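Local coordinates for protein alpha-fucosidase (Bifidobacterium bifidum, PDB 2EAB) that probably hydrolyses alpha-1,2-linked L-fucose from sugar chains, this chain being the catalytic part, a family 95 glycoside hydrolase, of a much longer protein, at residues K356-G361 against R369-L374; N756-H761 against D767-N772. One frame throughout, in Å; residues are numbered along the deposited sequence.

Contact 1 of 2, residues K356-G361 against R369-L374; sequences KAYQRG and RELETL
A helical hairpin of the family 95 catalytic domain is closed here, where Tyr358 of helix 351-360 reaches across to Leu371 and Glu372 of helix 365-386. The methyl CD2 of Leu371 lies over one face of the tyrosine, a CH-pi contact with CD2 3.9 Å from the centroid of the Tyr358 ring. At the far end Tyr358 OH donates to Glu372 OE2 at 2.7 Å, which accepts with its anti lone pair, facing away from OE1. OE2 meets the ring at its edge, in the ring plane, while the carboxylate as a whole is turned 86° from that plane. With CG anti to the carbonyl carbon (chi1 -68°) and an extended chain, Glu372 brings this oxygen there.

The carboxylate is shared: OE2 also bonds Tyr742 OH and OE1 bonds Trp809 NE1, while Arg369 NH1 makes a salt bridge to Glu372 OE1 at 3.0 Å, its hydrogen bond bent and weak. These partners would be expected to favour the ionised form of the buried acid. Gly361, with positive phi, a backbone shape glycine adopts easily, ends the first helix as the C-prime residue of a Schellman motif. Beside the pair runs helix 738-751, whose Glu746, Leu749 and Lys750 pack on Tyr358.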
ATOM      1  N   LYS A 356     -15.746  15.282 -13.608  1.00 10.56           N
ATOM      2  CA  LYS A 356     -15.814  16.677 -14.032  1.00 11.24           C
ATOM      3  C   LYS A 356     -16.902  17.443 -13.274  1.00 11.03           C
ATOM      4  O   LYS A 356     -16.669  18.563 -12.825  1.00 11.36           O
ATOM      5  CB  LYS A 356     -16.037  16.769 -15.542  1.00 11.72           C
ATOM      6  CG  LYS A 356     -15.740  18.138 -16.129  1.00 13.67           C
ATOM      7  CD  LYS A 356     -15.725  18.084 -17.649  1.00 16.94           C
ATOM      8  CE  LYS A 356     -15.334  19.422 -18.251  1.00 18.56           C
ATOM      9  NZ  LYS A 356     -15.252  19.343 -19.737  1.00 20.29           N
ATOM     10  N   ALA A 357     -18.075  16.830 -13.128  1.00 11.22           N
ATOM     11  CA  ALA A 357     -19.184  17.443 -12.392  1.00 11.17           C
ATOM     12  C   ALA A 357     -18.821  17.644 -10.919  1.00 11.11           C
ATOM     13  O   ALA A 357     -19.127  18.680 -10.331  1.00 11.42           O
ATOM     14  CB  ALA A 357     -20.446  16.604 -12.527  1.00 11.33           C
ATOM     15  N   TYR A 358     -18.158  16.650 -10.330  1.00 10.84           N
ATOM     16  CA  TYR A 358     -17.698  16.740  -8.948  1.00 10.79           C
ATOM     17  C   TYR A 358     -16.729  17.915  -8.791  1.00 11.11           C
ATOM     18  O   TYR A 358     -16.845  18.698  -7.850  1.00 11.40           O
ATOM     19  CB  TYR A 358     -17.033  15.429  -8.539  1.00 10.77           C
ATOM     20  CG  TYR A 358     -16.888  15.199  -7.050  1.00 10.16           C
ATOM     21  CD1 TYR A 358     -17.799  14.398  -6.357  1.00 10.44           C
ATOM     22  CD2 TYR A 358     -15.820  15.745  -6.338  1.00 10.38           C
ATOM     23  CE1 TYR A 358     -17.655  14.159  -4.992  1.00 10.34           C
ATOM     24  CE2 TYR A 358     -15.672  15.519  -4.976  1.00 10.16           C
ATOM     25  CZ  TYR A 358     -16.591  14.728  -4.311  1.00 10.32           C
ATOM     26  OH  TYR A 358     -16.429  14.509  -2.963  1.00 10.13           O
ATOM     27  N   GLN A 359     -15.792  18.040  -9.731  1.00 11.53           N
ATOM     28  CA  GLN A 359     -14.801  19.120  -9.721  1.00 12.08           C
ATOM     29  C   GLN A 359     -15.437  20.502  -9.877  1.00 12.93           C
ATOM     30  O   GLN A 359     -14.998  21.466  -9.254  1.00 13.17           O
ATOM     31  CB  GLN A 359     -13.757  18.910 -10.824  1.00 11.87           C
ATOM     32  CG  GLN A 359     -12.810  17.745 -10.561  1.00 10.97           C
ATOM     33  CD  GLN A 359     -11.961  17.370 -11.764  1.00 11.70           C
ATOM     34  OE1 GLN A 359     -12.397  17.469 -12.914  1.00 12.06           O
ATOM     35  NE2 GLN A 359     -10.743  16.905 -11.499  1.00 12.71           N
ATOM     36  N   ARG A 360     -16.469  20.581 -10.714  1.00 13.69           N
ATOM     37  CA  ARG A 360     -17.128  21.853 -11.018  1.00 15.17           C
ATOM     38  C   ARG A 360     -18.199  22.229  -9.993  1.00 15.25           C
ATOM     39  O   ARG A 360     -18.669  23.370  -9.967  1.00 15.67           O
ATOM     40  CB  ARG A 360     -17.714  21.825 -12.432  1.00 15.15           C
ATOM     41  CG  ARG A 360     -16.657  21.816 -13.530  1.00 16.73           C
ATOM     42  CD  ARG A 360     -17.264  21.678 -14.919  1.00 17.28           C
ATOM     43  NE  ARG A 360     -18.101  22.824 -15.279  1.00 21.59           N
ATOM     44  CZ  ARG A 360     -17.651  23.945 -15.839  1.00 22.91           C
ATOM     45  NH1 ARG A 360     -16.360  24.096 -16.110  1.00 23.83           N
ATOM     46  NH2 ARG A 360     -18.500  24.923 -16.126  1.00 23.86           N
ATOM     47  N   GLY A 361     -18.575  21.269  -9.151  1.00 15.23           N
ATOM     48  CA  GLY A 361     -19.584  21.493  -8.120  1.00 15.53           C
ATOM     49  C   GLY A 361     -21.007  21.384  -8.633  1.00 15.61           C
ATOM     50  O   GLY A 361     -21.932  21.919  -8.019  1.00 15.93           O
ATOM     51  N   ARG A 369     -21.981  10.887  -3.957  1.00  9.75           N
ATOM     52  CA  ARG A 369     -21.863   9.597  -3.289  1.00  9.84           C
ATOM     53  C   ARG A 369     -21.375   8.511  -4.245  1.00  9.74           C
ATOM     54  O   ARG A 369     -20.633   7.617  -3.836  1.00  9.38           O
ATOM     55  CB  ARG A 369     -23.180   9.197  -2.617  1.00 10.29           C
ATOM     56  CG  ARG A 369     -23.714  10.203  -1.587  1.00 11.23           C
ATOM     57  CD  ARG A 369     -22.720  10.544  -0.465  1.00 13.84           C
ATOM     58  NE  ARG A 369     -23.182  11.711   0.290  1.00 17.36           N
ATOM     59  CZ  ARG A 369     -22.646  12.932   0.232  1.00 17.33           C
ATOM     60  NH1 ARG A 369     -21.586  13.186  -0.525  1.00 16.27           N
ATOM     61  NH2 ARG A 369     -23.167  13.910   0.956  1.00 18.83           N
ATOM     62  N   GLU A 370     -21.769   8.593  -5.516  1.00  9.44           N
ATOM     63  CA  GLU A 370     -21.248   7.658  -6.517  1.00  9.65           C
ATOM     64  C   GLU A 370     -19.730   7.756  -6.657  1.00  9.19           C
ATOM     65  O   GLU A 370     -19.042   6.737  -6.598  1.00  9.10           O
ATOM     66  CB  GLU A 370     -21.927   7.822  -7.881  1.00  9.60           C
ATOM     67  CG  GLU A 370     -21.368   6.850  -8.929  1.00 10.16           C
ATOM     68  CD  GLU A 370     -22.072   6.904 -10.273  1.00 10.39           C
ATOM     69  OE1 GLU A 370     -23.073   7.641 -10.411  1.00 11.91           O
ATOM     70  OE2 GLU A 370     -21.612   6.202 -11.199  1.00 11.24           O
ATOM     71  N   LEU A 371     -19.209   8.967  -6.834  1.00  8.93           N
ATOM     72  CA  LEU A 371     -17.761   9.121  -6.994  1.00  8.93           C
ATOM     73  C   LEU A 371     -17.003   8.714  -5.730  1.00  8.55           C
ATOM     74  O   LEU A 371     -15.988   8.017  -5.803  1.00  8.61           O
ATOM     75  CB  LEU A 371     -17.379  10.542  -7.426  1.00  9.19           C
ATOM     76  CG  LEU A 371     -15.912  10.699  -7.857  1.00  9.70           C
ATOM     77  CD1 LEU A 371     -15.575   9.813  -9.053  1.00 11.07           C
ATOM     78  CD2 LEU A 371     -15.563  12.144  -8.157  1.00 10.00           C
ATOM     79  N   GLU A 372     -17.511   9.122  -4.571  1.00  8.44           N
ATOM     80  CA  GLU A 372     -16.869   8.794  -3.300  1.00  8.27           C
ATOM     81  C   GLU A 372     -16.824   7.285  -3.056  1.00  8.29           C
ATOM     82  O   GLU A 372     -15.778   6.737  -2.686  1.00  8.59           O
ATOM     83  CB  GLU A 372     -17.560   9.537  -2.152  1.00  8.46           C
ATOM     84  CG  GLU A 372     -17.338  11.047  -2.225  1.00  8.72           C
ATOM     85  CD  GLU A 372     -18.408  11.877  -1.534  1.00  9.08           C
ATOM     86  OE1 GLU A 372     -19.235  11.319  -0.772  1.00 10.05           O
ATOM     87  OE2 GLU A 372     -18.411  13.108  -1.757  1.00  9.43           O
ATOM     88  N   THR A 373     -17.943   6.603  -3.283  1.00  8.14           N
ATOM     89  CA  THR A 373     -17.965   5.154  -3.092  1.00  8.53           C
ATOM     90  C   THR A 373     -17.208   4.397  -4.183  1.00  8.45           C
ATOM     91  O   THR A 373     -16.625   3.350  -3.910  1.00  8.35           O
ATOM     92  CB  THR A 373     -19.395   4.586  -2.916  1.00  8.47           C
ATOM     93  OG1 THR A 373     -20.193   4.894  -4.066  1.00  8.64           O
ATOM     94  CG2 THR A 373     -20.053   5.142  -1.659  1.00  9.21           C
ATOM     95  N   LEU A 374     -17.193   4.922  -5.407  1.00  8.52           N
ATOM     96  CA  LEU A 374     -16.397   4.303  -6.463  1.00  8.75           C
ATOM     97  C   LEU A 374     -14.909   4.360  -6.159  1.00  8.22           C
ATOM     98  O   LEU A 374     -14.213   3.359  -6.309  1.00  8.06           O
ATOM     99  CB  LEU A 374     -16.667   4.941  -7.826  1.00  9.66           C
ATOM    100  CG  LEU A 374     -17.904   4.501  -8.609  1.00 11.83           C
ATOM    101  CD1 LEU A 374     -18.010   5.312  -9.896  1.00 13.45           C
ATOM    102  CD2 LEU A 374     -17.896   3.002  -8.911  1.00 14.19           C
TER

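Contact 2 of 2, residues N756-H761 against D767-N772; sequences NLFDYH and DGNFGN
Asn769, in the first turn of helix 767-780, uses both ends of its amide on the loop that leads to that helix. Its ND2 donates to Leu757 O at 2.9 Å, lying in the carbonyl plane with an N-H...O angle of 158°; the acceptor in turn sits close to the plane of the amide. Its OD1 accepts from Asp759 N at 2.8 Å, a nearly straight bond (169°) whose donor is tilted out of the plane of the side-chain carbonyl. An asparagine suits the place because one flat group offers a donor and an acceptor to main-chain atoms two residues apart, and the two bonds together fix its rotation.

The intervening peptide N is also provided for: Phe758 N donates to Asn756 OD1 at 3.0 Å, closing an Asx turn. Asn756 ND2 in turn gives its hydrogens to Gln48 O and Thr51 O.

Asp759, CG anti to its backbone nitrogen (chi1 172°), lays its carboxylate against the backbone of Gly768, with CG 3.4 Å from Gly768 CA. Glycine suits this position because the carboxylate occupies the side where a side chain would stand. Asp767 OD1, which accepts a weak bond from Gly768 N, lies 3.5 Å from Asp759 OD2; an ethanediol about 3 Å from the Asp767 side chain is probably from the crystallisation liquor.

The buried Asn769 amide and the loop peptide groups it meets thus satisfy each other, while two acids stand close together at the helix start, where Gln748 NE2 bonds both Asp759 OD1 and Gly768 O.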
ATOM      1  N   ASN A 756      -9.455   8.058 -14.948  1.00  7.91           N
ATOM      2  CA  ASN A 756      -9.548   6.625 -14.667  1.00  7.75           C
ATOM      3  C   ASN A 756      -9.506   6.309 -13.167  1.00  7.71           C
ATOM      4  O   ASN A 756      -9.331   5.153 -12.777  1.00  7.95           O
ATOM      5  CB  ASN A 756      -8.417   5.878 -15.381  1.00  7.66           C
ATOM      6  CG  ASN A 756      -7.032   6.325 -14.917  1.00  7.79           C
ATOM      7  OD1 ASN A 756      -6.898   7.208 -14.072  1.00  7.17           O
ATOM      8  ND2 ASN A 756      -5.994   5.716 -15.482  1.00  7.88           N
ATOM      9  N   LEU A 757      -9.647   7.356 -12.358  1.00  7.65           N
ATOM     10  CA  LEU A 757      -9.623   7.289 -10.893  1.00  7.63           C
ATOM     11  C   LEU A 757      -8.298   6.826 -10.286  1.00  7.47           C
ATOM     12  O   LEU A 757      -8.247   6.429  -9.117  1.00  7.38           O
ATOM     13  CB  LEU A 757     -10.825   6.509 -10.334  1.00  7.77           C
ATOM     14  CG  LEU A 757     -12.199   7.014 -10.793  1.00  8.24           C
ATOM     15  CD1 LEU A 757     -13.308   6.288 -10.050  1.00  8.76           C
ATOM     16  CD2 LEU A 757     -12.341   8.529 -10.635  1.00  9.28           C
ATOM     17  N   PHE A 758      -7.224   6.892 -11.071  1.00  7.54           N
ATOM     18  CA  PHE A 758      -5.886   6.767 -10.501  1.00  7.44           C
ATOM     19  C   PHE A 758      -5.556   8.008  -9.677  1.00  7.23           C
ATOM     20  O   PHE A 758      -5.712   9.145 -10.132  1.00  7.50           O
ATOM     21  CB  PHE A 758      -4.820   6.607 -11.590  1.00  7.96           C
ATOM     22  CG  PHE A 758      -4.517   5.176 -11.984  1.00  8.97           C
ATOM     23  CD1 PHE A 758      -4.979   4.081 -11.237  1.00 10.87           C
ATOM     24  CD2 PHE A 758      -3.700   4.933 -13.086  1.00  9.23           C
ATOM     25  CE1 PHE A 758      -4.660   2.765 -11.617  1.00 11.41           C
ATOM     26  CE2 PHE A 758      -3.380   3.630 -13.475  1.00 11.23           C
ATOM     27  CZ  PHE A 758      -3.855   2.543 -12.735  1.00 10.84           C
ATOM     28  N   ASP A 759      -5.089   7.774  -8.454  1.00  6.75           N
ATOM     29  CA  ASP A 759      -4.563   8.831  -7.601  1.00  6.75           C
ATOM     30  C   ASP A 759      -3.311   9.418  -8.226  1.00  6.83           C
ATOM     31  O   ASP A 759      -2.501   8.694  -8.820  1.00  6.78           O
ATOM     32  CB  ASP A 759      -4.231   8.260  -6.220  1.00  6.43           C
ATOM     33  CG  ASP A 759      -3.499   9.243  -5.329  1.00  7.19           C
ATOM     34  OD1 ASP A 759      -4.154  10.084  -4.692  1.00  7.44           O
ATOM     35  OD2 ASP A 759      -2.248   9.158  -5.237  1.00  7.00           O
ATOM     36  N   TYR A 760      -3.143  10.725  -8.063  1.00  6.71           N
ATOM     37  CA  TYR A 760      -1.947  11.363  -8.565  1.00  7.35           C
ATOM     38  C   TYR A 760      -1.256  12.286  -7.585  1.00  7.41           C
ATOM     39  O   TYR A 760      -1.877  12.862  -6.689  1.00  7.58           O
ATOM     40  CB  TYR A 760      -2.177  12.017  -9.930  1.00  7.72           C
ATOM     41  CG  TYR A 760      -2.942  13.327  -9.998  1.00  8.15           C
ATOM     42  CD1 TYR A 760      -2.301  14.546  -9.778  1.00  8.82           C
ATOM     43  CD2 TYR A 760      -4.286  13.353 -10.377  1.00  8.46           C
ATOM     44  CE1 TYR A 760      -2.986  15.754  -9.897  1.00  9.27           C
ATOM     45  CE2 TYR A 760      -4.974  14.561 -10.506  1.00  8.72           C
ATOM     46  CZ  TYR A 760      -4.317  15.751 -10.259  1.00  8.83           C
ATOM     47  OH  TYR A 760      -4.969  16.958 -10.384  1.00  9.07           O
ATOM     48  N   HIS A 761       0.051  12.394  -7.796  1.00  7.57           N
ATOM     49  CA  HIS A 761       0.953  13.178  -6.973  1.00  7.97           C
ATOM     50  C   HIS A 761       1.171  14.637  -7.460  1.00  7.89           C
ATOM     51  O   HIS A 761       1.275  15.515  -6.616  1.00  8.06           O
ATOM     52  CB  HIS A 761       2.271  12.397  -6.801  1.00  8.10           C
ATOM     53  CG  HIS A 761       3.310  13.087  -5.974  1.00  8.10           C
ATOM     54  ND1 HIS A 761       4.148  14.054  -6.488  1.00  8.46           N
ATOM     55  CD2 HIS A 761       3.689  12.907  -4.686  1.00  8.22           C
ATOM     56  CE1 HIS A 761       4.978  14.459  -5.543  1.00  9.29           C
ATOM     57  NE2 HIS A 761       4.724  13.776  -4.441  1.00  9.75           N
ATOM     58  N   ASP A 767      -0.448   4.921  -4.009  1.00  5.61           N
ATOM     59  CA  ASP A 767      -0.542   5.073  -2.559  1.00  6.00           C
ATOM     60  C   ASP A 767      -1.846   5.737  -2.119  1.00  5.98           C
ATOM     61  O   ASP A 767      -2.580   5.186  -1.290  1.00  5.95           O
ATOM     62  CB  ASP A 767       0.691   5.781  -1.962  1.00  6.38           C
ATOM     63  CG  ASP A 767       1.161   6.994  -2.770  1.00  6.49           C
ATOM     64  OD1 ASP A 767       0.343   7.804  -3.248  1.00  6.69           O
ATOM     65  OD2 ASP A 767       2.394   7.151  -2.894  1.00  7.95           O
ATOM     66  N   GLY A 768      -2.159   6.889  -2.711  1.00  6.24           N
ATOM     67  CA  GLY A 768      -3.361   7.639  -2.352  1.00  6.42           C
ATOM     68  C   GLY A 768      -4.670   6.930  -2.646  1.00  6.33           C
ATOM     69  O   GLY A 768      -5.672   7.201  -1.988  1.00  6.34           O
ATOM     70  N   ASN A 769      -4.676   6.025  -3.623  1.00  6.24           N
ATOM     71  CA  ASN A 769      -5.854   5.181  -3.853  1.00  6.41           C
ATOM     72  C   ASN A 769      -6.116   4.297  -2.637  1.00  6.29           C
ATOM     73  O   ASN A 769      -7.246   4.206  -2.135  1.00  6.35           O
ATOM     74  CB  ASN A 769      -5.683   4.301  -5.095  1.00  6.48           C
ATOM     75  CG  ASN A 769      -5.905   5.052  -6.393  1.00  6.36           C
ATOM     76  OD1 ASN A 769      -4.976   5.238  -7.177  1.00  6.55           O
ATOM     77  ND2 ASN A 769      -7.144   5.484  -6.631  1.00  7.04           N
ATOM     78  N   PHE A 770      -5.056   3.655  -2.157  1.00  6.50           N
ATOM     79  CA  PHE A 770      -5.157   2.811  -0.976  1.00  6.42           C
ATOM     80  C   PHE A 770      -5.414   3.635   0.289  1.00  6.30           C
ATOM     81  O   PHE A 770      -6.165   3.209   1.175  1.00  6.11           O
ATOM     82  CB  PHE A 770      -3.898   1.953  -0.840  1.00  6.62           C
ATOM     83  CG  PHE A 770      -3.661   1.016  -2.001  1.00  6.24           C
ATOM     84  CD1 PHE A 770      -4.658   0.143  -2.429  1.00  7.32           C
ATOM     85  CD2 PHE A 770      -2.430   0.988  -2.647  1.00  6.78           C
ATOM     86  CE1 PHE A 770      -4.436  -0.734  -3.479  1.00  7.55           C
ATOM     87  CE2 PHE A 770      -2.194   0.102  -3.688  1.00  7.42           C
ATOM     88  CZ  PHE A 770      -3.201  -0.752  -4.115  1.00  7.71           C
ATOM     89  N   GLY A 771      -4.817   4.820   0.354  1.00  6.25           N
ATOM     90  CA  GLY A 771      -5.023   5.730   1.478  1.00  6.52           C
ATOM     91  C   GLY A 771      -6.461   6.196   1.595  1.00  6.42           C
ATOM     92  O   GLY A 771      -6.988   6.340   2.698  1.00  6.29           O
ATOM     93  N   ASN A 772      -7.105   6.421   0.455  1.00  6.19           N
ATOM     94  CA  ASN A 772      -8.515   6.801   0.435  1.00  6.47           C
ATOM     95  C   ASN A 772      -9.391   5.711   1.062  1.00  6.35           C
ATOM     96  O   ASN A 772     -10.189   5.980   1.966  1.00  6.48           O
ATOM     97  CB  ASN A 772      -8.963   7.120  -0.997  1.00  6.81           C
ATOM     98  CG  ASN A 772     -10.425   7.473  -1.076  1.00  7.16           C
ATOM     99  OD1 ASN A 772     -11.283   6.593  -1.004  1.00  7.68           O
ATOM    100  ND2 ASN A 772     -10.720   8.760  -1.217  1.00  7.77           N
TER

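Contact 1 closes well before contact 2 opens along the chain, yet their centres lie about 15 Å apart. They meet through leucines: Leu371 CD1 packs on Leu757 CD2 at 3.8 Å. Helix 738-751 serves both, its Tyr742 bonding Glu372 in contact 1 and its Gln748 bonding Asp759 in contact 2. Contact 1, also buried, is centred about 24 Å from the centre of the chain, against about 10 Å for contact 2. Helix 365-386, which carries segment 369-374, ends at the calcium ligand Ser386, whose side chain is about 9 Å from that of Phe758; the ion itself is about 13 Å from Phe758. The ethanediol beside Asp767, though probably from the crystallisation liquor, may mark a pocket.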